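Local coordinates for protein polygalacturonase (Pectobacterium carotovorum subsp. carotovorum, PDB 1BHE) that hydrolyses the alpha-1,4 linkages of polygalacturonic acid as a secreted family 28 endo-polygalacturonase, helping to macerate and soft-rot plant tissue, at residues A227-K232 with G256-G261; T237-I242 with V262-V267; V290-R295 with D324-T329. All blocks are in the same frame, centred on the assembly; numbering follows the deposited sequence.

From the N terminus, A227-K232 comes first and T237-I242 follows a short turn later. After the rest of that coil, G256-G261 returns beside A227-K232 and closes contact 1, with 23 residues looped between its segments, and V262-V267, next in line, closes contact 2 over 19. The segments alternate along the chain, so these two contacts cross; T237 joins them, through K229 O and G261 O. V290-R295 then lies beside V262-V267, and D324-T329 beside that in turn, closing contact 3 in series after the others over 28 residues. Each contact pairs neighbouring coils of a parallel beta-helix: contacts 2 and 3 run along a continuous series of strands, and contact 1 sits at the corner leading into it.

Contact 1. Residues A227-K232 with G256-G261; sequences AIKAYK and GSETMG
The ammonium group of K229 is gripped by two oxygens of G256-G261: NZ lies 3.0 Å from G256 O and 3.2 Å from E258 OE1, the second forming a salt bridge. The lysine runs extended as far as CE, and a bend at the last torsion (chi4 -74°) swings NZ toward both acceptors. E258 is bent as well (chi2 88°), carrying its carboxylate back over the lysine chain, where OE1 uses its syn lone pair. E258 passes over Y231: its CB stands over one face of the ring, 4.1 Å from the centroid, and its CG comes within 3.5 Å of Y231 CE2, with carboxylate and ring planes 32° apart. R234 adds a cation-pi contact to the same tyrosine. The backbones join through G256 N to I228 O (2.9 Å), A230 N to E258 O and M260 N to A230 O (2.9 Å). This pairing joins neighbouring coils of the right-handed parallel beta-helix of family 28, with A230 and T259 in parallel bridge where the chain turns a corner at S257, after a cis peptide bond; an inverse gamma turn centred on M260 follows. The side chain of A227 lies about 8 Å from those of D223, the predicted proton donor, and H251, the inferred active-site histidine. Carboxylate and peptide oxygen would probably stabilise the charged form of buried K229 and hold E258 against the Y231 face.

Contact 2. Residues T237-I242 with V262-V267; sequences TRNISI and VYNVTV
R238 lies over Y263 from its base to its tip. Its CB is near Y263 O, CG packs on CB and CD1 of the tyrosine, and NE reaches CD1 at 3.6 Å while also forming a salt bridge with E236. The extended chain from CG to NE then brings CZ over the ring, 3.7 Å from its centroid; NH1 is 3.6 Å from Y263 CB and CG, whereas NH2 stands over the ring centre. Guanidinium and ring are almost parallel, 6° between planes, a stacked cation-pi pair. The strands belong to neighbouring coils of the parallel beta-helix of family 28, in exact register, and each turns at an asparagine with left-handed backbone angles. There N264 ND2 donates to N239 OD1 at 2.8 Å, nearly straight (169°), with the two amide planes 80° apart. N239 ND2 continues to N211 OD1 in an asparagine ladder, and N264 OD1 receives R295 NH1. Backbone hydrogen bonds join the two strands, from Y263 N to T237 O through to I242 N to T266 O, both 2.8 Å. On the face opposite R238 and Y263, I240 CB meets V265 CG1 at 4.3 Å, and I242 CB meets V267 CG2 at 4.1 Å.

Contact 3. Residues V290-R295 with D324-T329; sequences VVNGVR and DWSDIT
V291 CG2 lies over one face of the five-membered ring of W325, 3.8 Å from its centroid, a CH-pi contact, and V291 CB presses to 3.4 Å from W325 CD1. With its CG beside the backbone N (chi1 -57°), the indole crosses the valine at a slant; T259, I281 and I352 also pack against it. The other flat group, the R295 guanidinium, has D327 OD2 near its plane at the edge, but at 4.3 Å from NH2 this is a loose pairing of opposite charges; NH1 hydrogen-bonds N264 OD1 and T266 OG1 of the preceding coil. The two strands belong to consecutive coils of the parallel beta-helix, aligned residue for residue with axes 3° apart. G293 and D327 share left-handed backbone angles at the corner where N264 stands one coil earlier, and D327 OD2 comes within 3.5 Å of G293 CA. Backbone hydrogen bonds continue across the corner: S326 N to V291 O, G293 N to S326 O and V294 N to D327 O (2.9 Å). Near the bend a water lies 2.9 Å from each of V294 O, D327 OD1 and T329 OG1; it can donate to the first two, but with more acceptors in reach than protons it need not serve both at once. T329 OG1, placed between its own backbone N and carbonyl carbon (chi1 61°), also touches R295 CB at 3.3 Å.

Contact 1. Residues A227-K232 with G256-G261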
loop_
_atom_site.group_PDB
_atom_site.type_symbol
_atom_site.label_atom_id
_atom_site.label_comp_id
_atom_site.label_asym_id
_atom_site.label_seq_id
_atom_site.Cartn_x
_atom_site.Cartn_y
_atom_site.Cartn_z
ATOM N N ALA A 227 -2.038 3.045 3.349
ATOM C CA ALA A 227 -3.251 2.918 4.157
ATOM C C ALA A 227 -2.958 1.922 5.279
ATOM O O ALA A 227 -2.798 0.728 5.019
ATOM C CB ALA A 227 -4.463 2.501 3.350
ATOM N N ILE A 228 -2.813 2.449 6.481
ATOM C CA ILE A 228 -2.537 1.651 7.679
ATOM C C ILE A 228 -3.853 1.140 8.256
ATOM O O ILE A 228 -4.750 1.943 8.545
ATOM C CB ILE A 228 -1.771 2.507 8.701
ATOM C CG1 ILE A 228 -0.419 2.947 8.128
ATOM C CG2 ILE A 228 -1.551 1.768 10.014
ATOM C CD1 ILE A 228 0.246 4.081 8.886
ATOM N N LYS A 229 -4.025 -0.173 8.358
ATOM C CA LYS A 229 -5.274 -0.778 8.799
ATOM C C LYS A 229 -5.106 -1.807 9.915
ATOM O O LYS A 229 -4.065 -2.449 10.053
ATOM C CB LYS A 229 -5.987 -1.488 7.635
ATOM C CG LYS A 229 -6.222 -0.652 6.387
ATOM C CD LYS A 229 -6.810 -1.461 5.241
ATOM C CE LYS A 229 -6.820 -0.642 3.957
ATOM N NZ LYS A 229 -7.879 0.407 3.969
ATOM N N ALA A 230 -6.144 -1.960 10.732
ATOM C CA ALA A 230 -6.175 -2.951 11.808
ATOM C C ALA A 230 -7.587 -3.537 11.876
ATOM O O ALA A 230 -8.572 -2.794 11.868
ATOM C CB ALA A 230 -5.739 -2.361 13.131
ATOM N N TYR A 231 -7.697 -4.858 11.877
ATOM C CA TYR A 231 -8.956 -5.567 11.797
ATOM C C TYR A 231 -9.430 -6.260 13.063
ATOM O O TYR A 231 -8.645 -6.793 13.841
ATOM C CB TYR A 231 -8.838 -6.651 10.701
ATOM C CG TYR A 231 -8.682 -6.072 9.314
ATOM C CD1 TYR A 231 -7.447 -5.640 8.846
ATOM C CD2 TYR A 231 -9.783 -5.951 8.477
ATOM C CE1 TYR A 231 -7.314 -5.101 7.579
ATOM C CE2 TYR A 231 -9.660 -5.415 7.211
ATOM C CZ TYR A 231 -8.422 -4.992 6.770
ATOM O OH TYR A 231 -8.307 -4.460 5.507
ATOM N N LYS A 232 -10.758 -6.292 13.241
ATOM C CA LYS A 232 -11.340 -6.958 14.402
ATOM C C LYS A 232 -11.009 -8.442 14.390
ATOM O O LYS A 232 -11.106 -9.091 13.350
ATOM C CB LYS A 232 -12.865 -6.773 14.427
ATOM C CG LYS A 232 -13.462 -6.974 15.816
ATOM C CD LYS A 232 -14.972 -6.746 15.810
ATOM C CE LYS A 232 -15.723 -8.039 15.521
ATOM N NZ LYS A 232 -17.021 -8.103 16.262
ATOM N N GLY A 256 -6.909 3.779 8.200
ATOM C CA GLY A 256 -8.322 3.409 8.079
ATOM C C GLY A 256 -8.602 2.871 6.677
ATOM O O GLY A 256 -7.677 2.731 5.883
ATOM N N SER A 257 -9.853 2.536 6.410
ATOM C CA SER A 257 -10.974 2.725 7.315
ATOM C C SER A 257 -11.076 1.739 8.458
ATOM O O SER A 257 -11.743 1.977 9.475
ATOM C CB SER A 257 -12.275 2.676 6.480
ATOM O OG SER A 257 -12.320 3.852 5.669
ATOM N N GLU A 258 -10.389 0.607 8.331
ATOM C CA GLU A 258 -10.381 -0.376 9.423
ATOM C C GLU A 258 -9.427 0.168 10.475
ATOM O O GLU A 258 -8.218 0.242 10.249
ATOM C CB GLU A 258 -10.024 -1.756 8.884
ATOM C CG GLU A 258 -11.010 -2.228 7.818
ATOM C CD GLU A 258 -10.644 -1.786 6.417
ATOM O OE1 GLU A 258 -9.702 -0.998 6.209
ATOM O OE2 GLU A 258 -11.300 -2.233 5.456
ATOM N N THR A 259 -9.981 0.624 11.608
ATOM C CA THR A 259 -9.154 1.206 12.655
ATOM C C THR A 259 -9.292 0.456 13.970
ATOM O O THR A 259 -9.324 1.082 15.032
ATOM C CB THR A 259 -9.466 2.701 12.890
ATOM O OG1 THR A 259 -10.856 2.883 13.194
ATOM C CG2 THR A 259 -9.094 3.546 11.678
ATOM N N MET A 260 -9.279 -0.871 13.944
ATOM C CA MET A 260 -9.406 -1.662 15.166
ATOM C C MET A 260 -8.082 -1.847 15.896
ATOM O O MET A 260 -7.607 -2.969 16.051
ATOM C CB MET A 260 -10.027 -3.024 14.832
ATOM C CG MET A 260 -11.412 -2.908 14.205
ATOM S SD MET A 260 -12.523 -1.957 15.269
ATOM C CE MET A 260 -12.556 -2.992 16.729
ATOM N N GLY A 261 -7.475 -0.767 16.368
ATOM C CA GLY A 261 -6.228 -0.827 17.110
ATOM C C GLY A 261 -5.003 -0.471 16.286
ATOM O O GLY A 261 -4.235 -1.353 15.899
#

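Contact 2. Residues T237-I242 with V262-V267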
loop_
_atom_site.group_PDB
_atom_site.type_symbol
_atom_site.label_atom_id
_atom_site.label_comp_id
_atom_site.label_asym_id
_atom_site.label_seq_id
_atom_site.Cartn_x
_atom_site.Cartn_y
_atom_site.Cartn_z
ATOM N N THR A 237 -2.193 -3.146 14.933
ATOM C CA THR A 237 -1.181 -2.583 14.041
ATOM C C THR A 237 -0.402 -1.575 14.872
ATOM O O THR A 237 -0.985 -0.590 15.330
ATOM C CB THR A 237 -1.822 -1.900 12.820
ATOM O OG1 THR A 237 -2.374 -2.922 11.983
ATOM C CG2 THR A 237 -0.805 -1.077 12.051
ATOM N N ARG A 238 0.872 -1.841 15.137
ATOM C CA ARG A 238 1.688 -0.983 15.967
ATOM C C ARG A 238 3.090 -0.737 15.424
ATOM O O ARG A 238 3.695 -1.586 14.775
ATOM C CB ARG A 238 1.940 -1.632 17.349
ATOM C CG ARG A 238 0.715 -1.957 18.168
ATOM C CD ARG A 238 1.105 -2.536 19.532
ATOM N NE ARG A 238 -0.036 -2.386 20.419
ATOM C CZ ARG A 238 -0.226 -1.447 21.332
ATOM N NH1 ARG A 238 0.651 -0.488 21.568
ATOM N NH2 ARG A 238 -1.366 -1.517 22.008
ATOM N N ASN A 239 3.677 0.376 15.857
ATOM C CA ASN A 239 5.055 0.729 15.576
ATOM C C ASN A 239 5.358 0.883 14.094
ATOM O O ASN A 239 5.880 -0.026 13.446
ATOM C CB ASN A 239 5.981 -0.341 16.202
ATOM C CG ASN A 239 5.684 -0.630 17.663
ATOM O OD1 ASN A 239 5.184 0.240 18.380
ATOM N ND2 ASN A 239 5.957 -1.850 18.116
ATOM N N ILE A 240 5.097 2.079 13.558
ATOM C CA ILE A 240 5.297 2.358 12.137
ATOM C C ILE A 240 6.074 3.650 11.926
ATOM O O ILE A 240 5.830 4.652 12.601
ATOM C CB ILE A 240 3.953 2.464 11.379
ATOM C CG1 ILE A 240 3.179 1.146 11.436
ATOM C CG2 ILE A 240 4.150 2.877 9.922
ATOM C CD1 ILE A 240 1.787 1.182 10.858
ATOM N N SER A 241 7.051 3.613 11.034
ATOM C CA SER A 241 7.855 4.772 10.686
ATOM C C SER A 241 7.703 5.080 9.194
ATOM O O SER A 241 7.990 4.220 8.365
ATOM C CB SER A 241 9.336 4.570 10.982
ATOM O OG SER A 241 9.591 4.477 12.366
ATOM N N ILE A 242 7.227 6.265 8.863
ATOM C CA ILE A 242 7.069 6.727 7.487
ATOM C C ILE A 242 7.998 7.940 7.343
ATOM O O ILE A 242 7.650 9.048 7.743
ATOM C CB ILE A 242 5.628 7.143 7.172
ATOM C CG1 ILE A 242 4.618 6.048 7.516
ATOM C CG2 ILE A 242 5.475 7.565 5.711
ATOM C CD1 ILE A 242 4.791 4.738 6.783
ATOM N N VAL A 262 -4.787 0.814 16.063
ATOM C CA VAL A 262 -3.632 1.349 15.353
ATOM C C VAL A 262 -2.847 2.198 16.350
ATOM O O VAL A 262 -3.408 3.140 16.919
ATOM C CB VAL A 262 -4.034 2.213 14.149
ATOM C CG1 VAL A 262 -2.838 2.932 13.546
ATOM C CG2 VAL A 262 -4.740 1.353 13.108
ATOM N N TYR A 263 -1.605 1.822 16.641
ATOM C CA TYR A 263 -0.797 2.500 17.638
ATOM C C TYR A 263 0.615 2.877 17.211
ATOM O O TYR A 263 1.280 2.136 16.488
ATOM C CB TYR A 263 -0.588 1.562 18.861
ATOM C CG TYR A 263 -1.857 1.036 19.494
ATOM C CD1 TYR A 263 -2.466 -0.120 19.015
ATOM C CD2 TYR A 263 -2.452 1.699 20.558
ATOM C CE1 TYR A 263 -3.635 -0.598 19.577
ATOM C CE2 TYR A 263 -3.622 1.227 21.130
ATOM C CZ TYR A 263 -4.206 0.085 20.632
ATOM O OH TYR A 263 -5.370 -0.402 21.177
ATOM N N ASN A 264 1.112 3.985 17.743
ATOM C CA ASN A 264 2.479 4.445 17.573
ATOM C C ASN A 264 2.954 4.563 16.135
ATOM O O ASN A 264 3.866 3.880 15.663
ATOM C CB ASN A 264 3.394 3.502 18.376
ATOM C CG ASN A 264 4.822 3.966 18.502
ATOM O OD1 ASN A 264 5.125 5.160 18.484
ATOM N ND2 ASN A 264 5.749 3.016 18.622
ATOM N N VAL A 265 2.333 5.494 15.428
ATOM C CA VAL A 265 2.634 5.788 14.033
ATOM C C VAL A 265 3.381 7.116 13.938
ATOM O O VAL A 265 2.870 8.142 14.396
ATOM C CB VAL A 265 1.347 5.856 13.194
ATOM C CG1 VAL A 265 1.663 6.137 11.730
ATOM C CG2 VAL A 265 0.556 4.560 13.318
ATOM N N THR A 266 4.577 7.081 13.375
ATOM C CA THR A 266 5.429 8.248 13.242
ATOM C C THR A 266 5.675 8.604 11.777
ATOM O O THR A 266 6.280 7.834 11.030
ATOM C CB THR A 266 6.794 8.016 13.932
ATOM O OG1 THR A 266 6.605 7.731 15.324
ATOM C CG2 THR A 266 7.708 9.222 13.801
ATOM N N VAL A 267 5.197 9.776 11.367
ATOM C CA VAL A 267 5.379 10.278 10.017
ATOM C C VAL A 267 6.263 11.528 10.065
ATOM O O VAL A 267 5.864 12.504 10.705
ATOM C CB VAL A 267 4.052 10.655 9.329
ATOM C CG1 VAL A 267 4.308 11.125 7.900
ATOM C CG2 VAL A 267 3.060 9.505 9.324
#

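Contact 3. Residues V290-R295 with D324-T329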
loop_
_atom_site.group_PDB
_atom_site.type_symbol
_atom_site.label_atom_id
_atom_site.label_comp_id
_atom_site.label_asym_id
_atom_site.label_seq_id
_atom_site.Cartn_x
_atom_site.Cartn_y
_atom_site.Cartn_z
ATOM N N VAL A 290 -9.776 1.862 18.237
ATOM C CA VAL A 290 -8.743 2.683 18.832
ATOM C C VAL A 290 -7.636 3.058 17.855
ATOM O O VAL A 290 -7.031 2.220 17.192
ATOM C CB VAL A 290 -8.084 1.975 20.041
ATOM C CG1 VAL A 290 -6.935 2.790 20.617
ATOM C CG2 VAL A 290 -9.113 1.687 21.122
ATOM N N VAL A 291 -7.327 4.341 17.820
ATOM C CA VAL A 291 -6.208 4.922 17.102
ATOM C C VAL A 291 -5.476 5.759 18.163
ATOM O O VAL A 291 -6.051 6.736 18.661
ATOM C CB VAL A 291 -6.570 5.788 15.895
ATOM C CG1 VAL A 291 -5.346 6.532 15.369
ATOM C CG2 VAL A 291 -7.193 4.965 14.773
ATOM N N ASN A 292 -4.265 5.366 18.536
ATOM C CA ASN A 292 -3.566 6.098 19.584
ATOM C C ASN A 292 -2.084 6.303 19.323
ATOM O O ASN A 292 -1.383 5.348 18.990
ATOM C CB ASN A 292 -3.756 5.337 20.911
ATOM C CG ASN A 292 -2.959 5.997 22.025
ATOM O OD1 ASN A 292 -3.369 7.033 22.550
ATOM N ND2 ASN A 292 -1.813 5.435 22.372
ATOM N N GLY A 293 -1.625 7.531 19.525
ATOM C CA GLY A 293 -0.222 7.872 19.370
ATOM C C GLY A 293 0.208 7.991 17.916
ATOM O O GLY A 293 0.931 7.151 17.376
ATOM N N VAL A 294 -0.299 9.021 17.253
ATOM C CA VAL A 294 0.016 9.303 15.861
ATOM C C VAL A 294 0.672 10.683 15.819
ATOM O O VAL A 294 0.078 11.632 16.345
ATOM C CB VAL A 294 -1.208 9.277 14.935
ATOM C CG1 VAL A 294 -0.799 9.552 13.488
ATOM C CG2 VAL A 294 -1.937 7.945 15.009
ATOM N N ARG A 295 1.863 10.783 15.258
ATOM C CA ARG A 295 2.569 12.055 15.199
ATOM C C ARG A 295 3.074 12.355 13.795
ATOM O O ARG A 295 3.816 11.578 13.188
ATOM C CB ARG A 295 3.734 12.102 16.196
ATOM C CG ARG A 295 4.704 10.939 16.084
ATOM C CD ARG A 295 5.402 10.657 17.406
ATOM N NE ARG A 295 4.501 10.110 18.414
ATOM C CZ ARG A 295 4.168 8.830 18.527
ATOM N NH1 ARG A 295 4.656 7.924 17.689
ATOM N NH2 ARG A 295 3.335 8.450 19.487
ATOM N N ASP A 324 -12.146 5.584 19.050
ATOM C CA ASP A 324 -11.481 6.041 20.266
ATOM C C ASP A 324 -10.079 6.493 19.846
ATOM O O ASP A 324 -9.115 5.734 19.854
ATOM C CB ASP A 324 -11.413 4.989 21.360
ATOM C CG ASP A 324 -10.725 5.486 22.616
ATOM O OD1 ASP A 324 -10.468 6.702 22.740
ATOM O OD2 ASP A 324 -10.428 4.656 23.500
ATOM N N TRP A 325 -10.047 7.690 19.273
ATOM C CA TRP A 325 -8.834 8.248 18.684
ATOM C C TRP A 325 -8.234 9.306 19.597
ATOM O O TRP A 325 -8.911 10.270 19.968
ATOM C CB TRP A 325 -9.164 8.789 17.290
ATOM C CG TRP A 325 -9.756 7.818 16.311
ATOM C CD1 TRP A 325 -9.888 6.464 16.426
ATOM C CD2 TRP A 325 -10.276 8.129 15.007
ATOM N NE1 TRP A 325 -10.470 5.915 15.319
ATOM C CE2 TRP A 325 -10.711 6.924 14.423
ATOM C CE3 TRP A 325 -10.419 9.312 14.278
ATOM C CZ2 TRP A 325 -11.287 6.861 13.154
ATOM C CZ3 TRP A 325 -10.980 9.250 13.018
ATOM C CH2 TRP A 325 -11.410 8.034 12.466
ATOM N N SER A 326 -6.973 9.120 19.991
ATOM C CA SER A 326 -6.326 10.078 20.882
ATOM C C SER A 326 -4.826 10.182 20.645
ATOM O O SER A 326 -4.231 9.404 19.900
ATOM C CB SER A 326 -6.622 9.728 22.342
ATOM O OG SER A 326 -6.117 8.450 22.689
ATOM N N ASP A 327 -4.204 11.170 21.281
ATOM C CA ASP A 327 -2.778 11.441 21.160
ATOM C C ASP A 327 -2.378 11.536 19.690
ATOM O O ASP A 327 -1.577 10.782 19.152
ATOM C CB ASP A 327 -1.929 10.428 21.920
ATOM C CG ASP A 327 -0.449 10.753 21.937
ATOM O OD1 ASP A 327 -0.063 11.911 21.668
ATOM O OD2 ASP A 327 0.351 9.827 22.206
ATOM N N ILE A 328 -2.991 12.504 19.014
ATOM C CA ILE A 328 -2.772 12.783 17.598
ATOM C C ILE A 328 -2.145 14.162 17.466
ATOM O O ILE A 328 -2.731 15.169 17.880
ATOM C CB ILE A 328 -4.091 12.689 16.809
ATOM C CG1 ILE A 328 -4.719 11.300 16.953
ATOM C CG2 ILE A 328 -3.878 13.004 15.337
ATOM C CD1 ILE A 328 -6.185 11.223 16.591
ATOM N N THR A 329 -0.901 14.233 16.993
ATOM C CA THR A 329 -0.198 15.502 16.894
ATOM C C THR A 329 0.306 15.823 15.494
ATOM O O THR A 329 0.749 14.963 14.733
ATOM C CB THR A 329 1.020 15.548 17.846
ATOM O OG1 THR A 329 1.936 14.506 17.468
ATOM C CG2 THR A 329 0.626 15.348 19.298
HETATM O O HOH W 1 1.060 12.250 18.997
#